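Local coordinates for tudor and KH domain-containing protein homolog (PDB 5YGC) that binds the N-terminus of Piwi through its extended Tudor domain and probably recruits Piwi proteins to the piRNA biogenesis machinery that helps silence germline transposons, at residues M5-S10 and V20-P25; A164-Y169 and P190-F195. All coordinates share one frame; numbering follows the deposited sequence.

Interaction 1. Residues M5-S10 and V20-P25; sequences MEVYVS and VQLIGP
Y8 turns one face of its ring onto I23, whose CD1 lies 3.6 Å from the ring centroid and only 13° off the ring normal, a CH-pi contact. The two side chains cross at about a right angle: isoleucine suits the place because its extended CG1-CD1 branch (chi2 170°) lays CD1 over the middle of the ring face. W159 meets the Y8 ring edge-to-face. On the same side of the sheet, the Q21 amide is turned 68° from that ring and lies against S10, with Q21 CD 3.5 Å from S10 CB; the polar ends bond elsewhere, Q21 NE2 to the carbonyl of D97 and S10 OG to that of Y98. The other side carries V7, V9 and V20, beta-branched residues suited to buried strands, with V7 CB 4.1 Å from V20 CB; L22 CD1 packs against V7 CG1 at 3.8 Å. In the backbone, Y8 and Q21 form a hydrogen-bonded pair, Y8 N to Q21 O at 2.9 Å and Q21 N to Y8 O at 2.7 Å. I23 N adds a bond to E6 O, which also accepts from a water shared with I23 O. This antiparallel beta hairpin is consistent with the SN-like subdomain of an extended Tudor domain.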
ATOM      1  N   MET A   5      -9.777 -15.623  -2.853  1.00 25.46           N
ATOM      2  CA  MET A   5      -8.463 -15.427  -2.250  1.00 26.53           C
ATOM      3  C   MET A   5      -8.574 -14.545  -1.005  1.00 25.00           C
ATOM      4  O   MET A   5      -9.113 -13.444  -1.065  1.00 25.27           O
ATOM      5  CB  MET A   5      -7.495 -14.783  -3.252  1.00 23.47           C
ATOM      6  CG  MET A   5      -7.274 -15.555  -4.540  1.00 28.39           C
ATOM      7  SD  MET A   5      -6.237 -14.581  -5.668  1.00 38.41           S
ATOM      8  CE  MET A   5      -7.383 -13.307  -6.197  1.00 30.15           C
ATOM      9  N   GLU A   6      -8.069 -15.022   0.120  1.00 23.96           N
ATOM     10  CA  GLU A   6      -8.111 -14.222   1.335  1.00 28.76           C
ATOM     11  C   GLU A   6      -7.054 -13.114   1.294  1.00 25.94           C
ATOM     12  O   GLU A   6      -5.870 -13.391   1.104  1.00 24.87           O
ATOM     13  CB  GLU A   6      -7.912 -15.112   2.566  1.00 29.66           C
ATOM     14  CG  GLU A   6      -9.025 -16.141   2.749  1.00 35.57           C
ATOM     15  CD  GLU A   6      -8.919 -16.883   4.073  1.00 47.82           C
ATOM     16  OE1 GLU A   6      -7.799 -16.970   4.620  1.00 47.14           O
ATOM     17  OE2 GLU A   6      -9.957 -17.371   4.566  1.00 55.23           O
ATOM     18  N   VAL A   7      -7.493 -11.865   1.459  1.00 24.06           N
ATOM     19  CA  VAL A   7      -6.591 -10.723   1.408  1.00 23.54           C
ATOM     20  C   VAL A   7      -6.863  -9.712   2.511  1.00 27.33           C
ATOM     21  O   VAL A   7      -7.965  -9.669   3.071  1.00 26.74           O
ATOM     22  CB  VAL A   7      -6.691  -9.948   0.062  1.00 21.86           C
ATOM     23  CG1 VAL A   7      -6.407 -10.856  -1.120  1.00 24.59           C
ATOM     24  CG2 VAL A   7      -8.060  -9.289  -0.075  1.00 20.59           C
ATOM     25  N   TYR A   8      -5.850  -8.890   2.799  1.00 23.90           N
ATOM     26  CA  TYR A   8      -6.072  -7.600   3.449  1.00 24.84           C
ATOM     27  C   TYR A   8      -5.927  -6.444   2.453  1.00 26.06           C
ATOM     28  O   TYR A   8      -4.999  -6.444   1.647  1.00 25.30           O
ATOM     29  CB  TYR A   8      -5.067  -7.356   4.573  1.00 28.13           C
ATOM     30  CG  TYR A   8      -5.027  -8.386   5.666  1.00 29.63           C
ATOM     31  CD1 TYR A   8      -6.150  -8.654   6.440  1.00 28.80           C
ATOM     32  CD2 TYR A   8      -3.852  -9.065   5.946  1.00 29.26           C
ATOM     33  CE1 TYR A   8      -6.103  -9.589   7.455  1.00 29.61           C
ATOM     34  CE2 TYR A   8      -3.795 -10.006   6.959  1.00 32.16           C
ATOM     35  CZ  TYR A   8      -4.918 -10.258   7.710  1.00 34.27           C
ATOM     36  OH  TYR A   8      -4.865 -11.195   8.714  1.00 37.89           O
ATOM     37  N   VAL A   9      -6.800  -5.443   2.545  1.00 19.21           N
ATOM     38  CA  VAL A   9      -6.536  -4.167   1.897  1.00 21.22           C
ATOM     39  C   VAL A   9      -5.614  -3.361   2.825  1.00 26.24           C
ATOM     40  O   VAL A   9      -6.007  -2.951   3.925  1.00 23.39           O
ATOM     41  CB  VAL A   9      -7.837  -3.398   1.582  1.00 24.58           C
ATOM     42  CG1 VAL A   9      -7.528  -1.964   1.042  1.00 18.99           C
ATOM     43  CG2 VAL A   9      -8.683  -4.201   0.587  1.00 22.25           C
ATOM     44  N   SER A  10      -4.378  -3.157   2.384  1.00 22.22           N
ATOM     45  CA  SER A  10      -3.358  -2.609   3.251  1.00 22.41           C
ATOM     46  C   SER A  10      -3.196  -1.093   3.071  1.00 28.44           C
ATOM     47  O   SER A  10      -2.740  -0.400   3.981  1.00 25.19           O
ATOM     48  CB  SER A  10      -2.037  -3.337   3.011  1.00 24.24           C
ATOM     49  OG  SER A  10      -1.712  -3.405   1.628  1.00 23.27           O
ATOM     50  N   VAL A  20      -3.509  -4.726  -1.934  1.00 23.17           N
ATOM     51  CA  VAL A  20      -3.869  -5.849  -1.077  1.00 21.66           C
ATOM     52  C   VAL A  20      -2.639  -6.653  -0.710  1.00 25.25           C
ATOM     53  O   VAL A  20      -1.624  -6.601  -1.405  1.00 24.23           O
ATOM     54  CB  VAL A  20      -4.896  -6.785  -1.736  1.00 22.14           C
ATOM     55  CG1 VAL A  20      -6.130  -5.992  -2.164  1.00 20.89           C
ATOM     56  CG2 VAL A  20      -4.284  -7.497  -2.929  1.00 20.84           C
ATOM     57  N   GLN A  21      -2.737  -7.363   0.411  1.00 22.79           N
ATOM     58  CA  GLN A  21      -1.749  -8.344   0.801  1.00 24.20           C
ATOM     59  C   GLN A  21      -2.420  -9.707   0.829  1.00 26.56           C
ATOM     60  O   GLN A  21      -3.566  -9.824   1.269  1.00 24.28           O
ATOM     61  CB  GLN A  21      -1.163  -8.015   2.169  1.00 27.52           C
ATOM     62  CG  GLN A  21      -0.530  -6.635   2.270  1.00 25.00           C
ATOM     63  CD  GLN A  21      -0.255  -6.274   3.713  1.00 25.85           C
ATOM     64  OE1 GLN A  21      -0.990  -6.689   4.616  1.00 26.84           O
ATOM     65  NE2 GLN A  21       0.796  -5.502   3.944  1.00 26.15           N
ATOM     66  N   LEU A  22      -1.720 -10.725   0.343  1.00 24.40           N
ATOM     67  CA  LEU A  22      -2.240 -12.088   0.392  1.00 29.98           C
ATOM     68  C   LEU A  22      -2.073 -12.670   1.781  1.00 33.22           C
ATOM     69  O   LEU A  22      -0.982 -12.632   2.356  1.00 31.74           O
ATOM     70  CB  LEU A  22      -1.536 -12.990  -0.619  1.00 29.82           C
ATOM     71  CG  LEU A  22      -2.138 -13.023  -2.018  1.00 33.04           C
ATOM     72  CD1 LEU A  22      -3.608 -13.372  -1.925  1.00 37.40           C
ATOM     73  CD2 LEU A  22      -1.963 -11.693  -2.715  1.00 38.92           C
ATOM     74  N   ILE A  23      -3.157 -13.216   2.315  1.00 27.98           N
ATOM     75  CA  ILE A  23      -3.123 -13.868   3.619  1.00 31.23           C
ATOM     76  C   ILE A  23      -2.619 -15.301   3.459  1.00 33.09           C
ATOM     77  O   ILE A  23      -3.029 -16.019   2.548  1.00 28.95           O
ATOM     78  CB  ILE A  23      -4.518 -13.840   4.277  1.00 30.88           C
ATOM     79  CG1 ILE A  23      -4.884 -12.387   4.616  1.00 26.68           C
ATOM     80  CG2 ILE A  23      -4.563 -14.725   5.534  1.00 29.79           C
ATOM     81  CD1 ILE A  23      -6.318 -12.180   5.037  1.00 25.62           C
ATOM     82  N   GLY A  24      -1.702 -15.709   4.328  1.00 34.38           N
ATOM     83  CA  GLY A  24      -1.191 -17.067   4.286  1.00 31.29           C
ATOM     84  C   GLY A  24       0.222 -17.127   4.811  1.00 29.24           C
ATOM     85  O   GLY A  24       0.572 -16.371   5.719  1.00 32.73           O
ATOM     86  N   PRO A  25       1.040 -18.030   4.255  1.00 34.54           N
ATOM     87  CA  PRO A  25       2.462 -18.070   4.607  1.00 35.55           C
ATOM     88  C   PRO A  25       3.146 -16.712   4.365  1.00 38.33           C
ATOM     89  O   PRO A  25       4.028 -16.325   5.131  1.00 33.65           O
ATOM     90  CB  PRO A  25       3.033 -19.146   3.674  1.00 38.77           C
ATOM     91  CG  PRO A  25       1.875 -19.976   3.279  1.00 37.24           C
ATOM     92  CD  PRO A  25       0.675 -19.075   3.284  1.00 41.02           C
TER
HETATM   93  O   HOH W   1      -4.460 -15.669   0.402  1.00 26.25           O

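Interaction 2. Residues A164-Y169 and P190-F195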
ATOM      1  N   ALA A 164     -11.185 -12.065  -2.134  1.00 26.39           N
ATOM      2  CA  ALA A 164     -10.961 -11.431  -3.431  1.00 25.36           C
ATOM      3  C   ALA A 164     -11.009 -12.422  -4.595  1.00 26.72           C
ATOM      4  O   ALA A 164     -10.519 -13.544  -4.486  1.00 25.90           O
ATOM      5  CB  ALA A 164      -9.631 -10.718  -3.428  1.00 22.99           C
ATOM      6  N   ARG A 165     -11.592 -11.991  -5.711  1.00 24.61           N
ATOM      7  CA  ARG A 165     -11.515 -12.728  -6.963  1.00 23.16           C
ATOM      8  C   ARG A 165     -11.012 -11.775  -8.054  1.00 27.95           C
ATOM      9  O   ARG A 165     -11.459 -10.631  -8.128  1.00 27.25           O
ATOM     10  CB  ARG A 165     -12.877 -13.313  -7.340  1.00 24.42           C
ATOM     11  CG  ARG A 165     -13.399 -14.356  -6.363  1.00 29.21           C
ATOM     12  CD  ARG A 165     -14.772 -14.861  -6.775  1.00 29.57           C
ATOM     13  NE  ARG A 165     -15.112 -16.147  -6.160  1.00 32.53           N
ATOM     14  CZ  ARG A 165     -15.583 -16.282  -4.926  1.00 32.69           C
ATOM     15  NH1 ARG A 165     -15.778 -15.210  -4.180  1.00 27.20           N
ATOM     16  NH2 ARG A 165     -15.868 -17.488  -4.443  1.00 31.20           N
ATOM     17  N   VAL A 166     -10.077 -12.219  -8.886  1.00 24.85           N
ATOM     18  CA  VAL A 166      -9.649 -11.364  -9.991  1.00 24.46           C
ATOM     19  C   VAL A 166     -10.585 -11.573 -11.190  1.00 27.63           C
ATOM     20  O   VAL A 166     -10.872 -12.707 -11.573  1.00 30.99           O
ATOM     21  CB  VAL A 166      -8.176 -11.615 -10.382  1.00 33.11           C
ATOM     22  CG1 VAL A 166      -7.978 -13.035 -10.933  1.00 34.68           C
ATOM     23  CG2 VAL A 166      -7.725 -10.566 -11.400  1.00 25.80           C
ATOM     24  N   VAL A 167     -11.127 -10.488 -11.746  1.00 27.54           N
ATOM     25  CA  VAL A 167     -12.113 -10.653 -12.815  1.00 31.87           C
ATOM     26  C   VAL A 167     -11.837  -9.881 -14.111  1.00 30.40           C
ATOM     27  O   VAL A 167     -12.480 -10.147 -15.119  1.00 28.56           O
ATOM     28  CB  VAL A 167     -13.519 -10.276 -12.340  1.00 32.34           C
ATOM     29  CG1 VAL A 167     -13.918 -11.110 -11.118  1.00 33.70           C
ATOM     30  CG2 VAL A 167     -13.592  -8.813 -12.049  1.00 27.31           C
ATOM     31  N   THR A 168     -10.900  -8.940 -14.087  1.00 24.51           N
ATOM     32  CA  THR A 168     -10.471  -8.279 -15.316  1.00 28.97           C
ATOM     33  C   THR A 168      -9.164  -7.533 -15.075  1.00 33.15           C
ATOM     34  O   THR A 168      -8.556  -7.647 -13.997  1.00 30.07           O
ATOM     35  CB  THR A 168     -11.560  -7.304 -15.897  1.00 27.77           C
ATOM     36  OG1 THR A 168     -11.135  -6.820 -17.178  1.00 33.01           O
ATOM     37  CG2 THR A 168     -11.817  -6.147 -14.985  1.00 25.47           C
ATOM     38  N   TYR A 169      -8.725  -6.811 -16.101  1.00 28.90           N
ATOM     39  CA  TYR A 169      -7.397  -6.215 -16.156  1.00 26.29           C
ATOM     40  C   TYR A 169      -7.464  -4.918 -16.936  1.00 34.55           C
ATOM     41  O   TYR A 169      -8.392  -4.708 -17.726  1.00 33.75           O
ATOM     42  CB  TYR A 169      -6.389  -7.175 -16.808  1.00 32.45           C
ATOM     43  CG  TYR A 169      -6.380  -8.524 -16.131  1.00 30.81           C
ATOM     44  CD1 TYR A 169      -7.264  -9.518 -16.526  1.00 31.55           C
ATOM     45  CD2 TYR A 169      -5.518  -8.786 -15.066  1.00 27.41           C
ATOM     46  CE1 TYR A 169      -7.293 -10.742 -15.884  1.00 29.73           C
ATOM     47  CE2 TYR A 169      -5.521 -10.012 -14.424  1.00 27.75           C
ATOM     48  CZ  TYR A 169      -6.416 -10.986 -14.836  1.00 30.89           C
ATOM     49  OH  TYR A 169      -6.447 -12.211 -14.216  1.00 26.71           O
ATOM     50  N   PRO A 190      -4.503  -5.780 -12.025  1.00 27.63           N
ATOM     51  CA  PRO A 190      -5.662  -6.652 -11.800  1.00 21.84           C
ATOM     52  C   PRO A 190      -6.871  -5.887 -11.286  1.00 23.23           C
ATOM     53  O   PRO A 190      -6.747  -5.046 -10.391  1.00 24.69           O
ATOM     54  CB  PRO A 190      -5.152  -7.645 -10.752  1.00 25.89           C
ATOM     55  CG  PRO A 190      -4.148  -6.868  -9.982  1.00 29.35           C
ATOM     56  CD  PRO A 190      -3.504  -5.899 -10.956  1.00 23.86           C
ATOM     57  N   GLY A 191      -8.034  -6.171 -11.867  1.00 25.51           N
ATOM     58  CA  GLY A 191      -9.289  -5.627 -11.386  1.00 25.65           C
ATOM     59  C   GLY A 191      -9.987  -6.714 -10.612  1.00 28.48           C
ATOM     60  O   GLY A 191     -10.196  -7.814 -11.135  1.00 28.29           O
ATOM     61  N   VAL A 192     -10.337  -6.419  -9.363  1.00 22.13           N
ATOM     62  CA  VAL A 192     -10.820  -7.446  -8.468  1.00 23.09           C
ATOM     63  C   VAL A 192     -12.195  -7.167  -7.917  1.00 27.96           C
ATOM     64  O   VAL A 192     -12.648  -6.027  -7.830  1.00 28.91           O
ATOM     65  CB  VAL A 192      -9.876  -7.646  -7.258  1.00 25.82           C
ATOM     66  CG1 VAL A 192      -8.503  -8.111  -7.716  1.00 25.76           C
ATOM     67  CG2 VAL A 192      -9.779  -6.362  -6.446  1.00 28.72           C
ATOM     68  N   GLU A 193     -12.845  -8.247  -7.523  1.00 25.79           N
ATOM     69  CA  GLU A 193     -14.076  -8.173  -6.781  1.00 27.30           C
ATOM     70  C   GLU A 193     -13.752  -8.497  -5.318  1.00 30.21           C
ATOM     71  O   GLU A 193     -12.923  -9.374  -5.038  1.00 28.55           O
ATOM     72  CB  GLU A 193     -15.089  -9.125  -7.403  1.00 32.10           C
ATOM     73  CG  GLU A 193     -16.195  -9.611  -6.517  1.00 46.03           C
ATOM     74  CD  GLU A 193     -16.972 -10.705  -7.215  1.00 49.39           C
ATOM     75  OE1 GLU A 193     -17.100 -10.620  -8.456  1.00 52.14           O
ATOM     76  OE2 GLU A 193     -17.419 -11.655  -6.538  1.00 59.38           O
ATOM     77  N   LEU A 194     -14.354  -7.745  -4.402  1.00 26.16           N
ATOM     78  CA  LEU A 194     -14.108  -7.897  -2.971  1.00 28.20           C
ATOM     79  C   LEU A 194     -15.388  -8.202  -2.211  1.00 28.91           C
ATOM     80  O   LEU A 194     -16.415  -7.552  -2.412  1.00 27.23           O
ATOM     81  CB  LEU A 194     -13.489  -6.635  -2.385  1.00 25.65           C
ATOM     82  CG  LEU A 194     -12.118  -6.187  -2.846  1.00 26.18           C
ATOM     83  CD1 LEU A 194     -11.727  -4.931  -2.077  1.00 24.30           C
ATOM     84  CD2 LEU A 194     -11.113  -7.310  -2.628  1.00 28.59           C
ATOM     85  N   PHE A 195     -15.302  -9.165  -1.302  1.00 26.69           N
ATOM     86  CA  PHE A 195     -16.446  -9.562  -0.501  1.00 28.83           C
ATOM     87  C   PHE A 195     -16.039  -9.647   0.969  1.00 29.76           C
ATOM     88  O   PHE A 195     -14.966 -10.172   1.289  1.00 24.55           O
ATOM     89  CB  PHE A 195     -16.974 -10.903  -1.015  1.00 32.08           C
ATOM     90  CG  PHE A 195     -18.105 -11.455  -0.224  1.00 33.80           C
ATOM     91  CD1 PHE A 195     -19.403 -11.021  -0.454  1.00 35.07           C
ATOM     92  CD2 PHE A 195     -17.883 -12.451   0.721  1.00 30.84           C
ATOM     93  CE1 PHE A 195     -20.467 -11.560   0.274  1.00 37.36           C
ATOM     94  CE2 PHE A 195     -18.931 -12.988   1.447  1.00 34.73           C
ATOM     95  CZ  PHE A 195     -20.227 -12.546   1.225  1.00 30.37           C
TER
HETATM   96  O   HOH W   2     -14.680 -12.247  -4.107  1.00 32.18           O
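R165 and E193 face each other as a hydrogen-bonded pair, with R165 N 3.0 Å from E193 O and E193 N 2.8 Å from R165 O. These are two of five backbone hydrogen bonds between the strands. Further along, G191 O accepts twice, from V167 N at 2.9 Å and from T168 N at 3.2 Å, while G191 N bonds to T168 O from above its carbonyl plane. Two residues thus face one: a classic beta bulge, in an antiparallel pair of the mixed sheet that also holds the N-terminal hairpin. Glycine suits the position opposite the bulge, since a CB there would press tightly on T168 CG2.

The apolar contacts lie on the face bearing A164, V166, V192 and L194. Small A164 leaves room for L194, whose CD2 comes to 3.8 Å from A164 CB. V166 CG2, anti to the backbone N, meets P190 CB at 3.9 Å, the two side chains crossing at about a right angle; Y169 reaches the same proline with CD2, 3.9 Å from P190 CA.

On the opposite face the charged chains of R165 and E193 run side by side and point the same way. E193 OE2 lies 4.6 Å from R165 NH1 and well out of the guanidinium plane; the charges probably attract, but no N-H points at the oxygen. R165 NE instead donates to the carbonyl of S2, and NH1 to a water.

In the fold
Interaction 1 closes before interaction 2 opens along the chain, and their centres lie 13 Å apart. Both belong to one mixed five-stranded sheet, in which strands 5-12 and 162-170 are neighbours although far apart in sequence. A backbone bond of 2.7 Å, M5 O to A164 N, probably ties the two together, and V7 CG1 packs on A164 CB while V9 CG2 meets L194 CD1. Between 17-22 and 189-195 runs strand 124-128, and since the first and last strands also pair, the sheet closes on itself. This is consistent with the staphylococcal nuclease-like (SN-like) subdomain, built from both ends of the chain, with the separate 60-65 to 109-111 sheet inserted as the Tudor core.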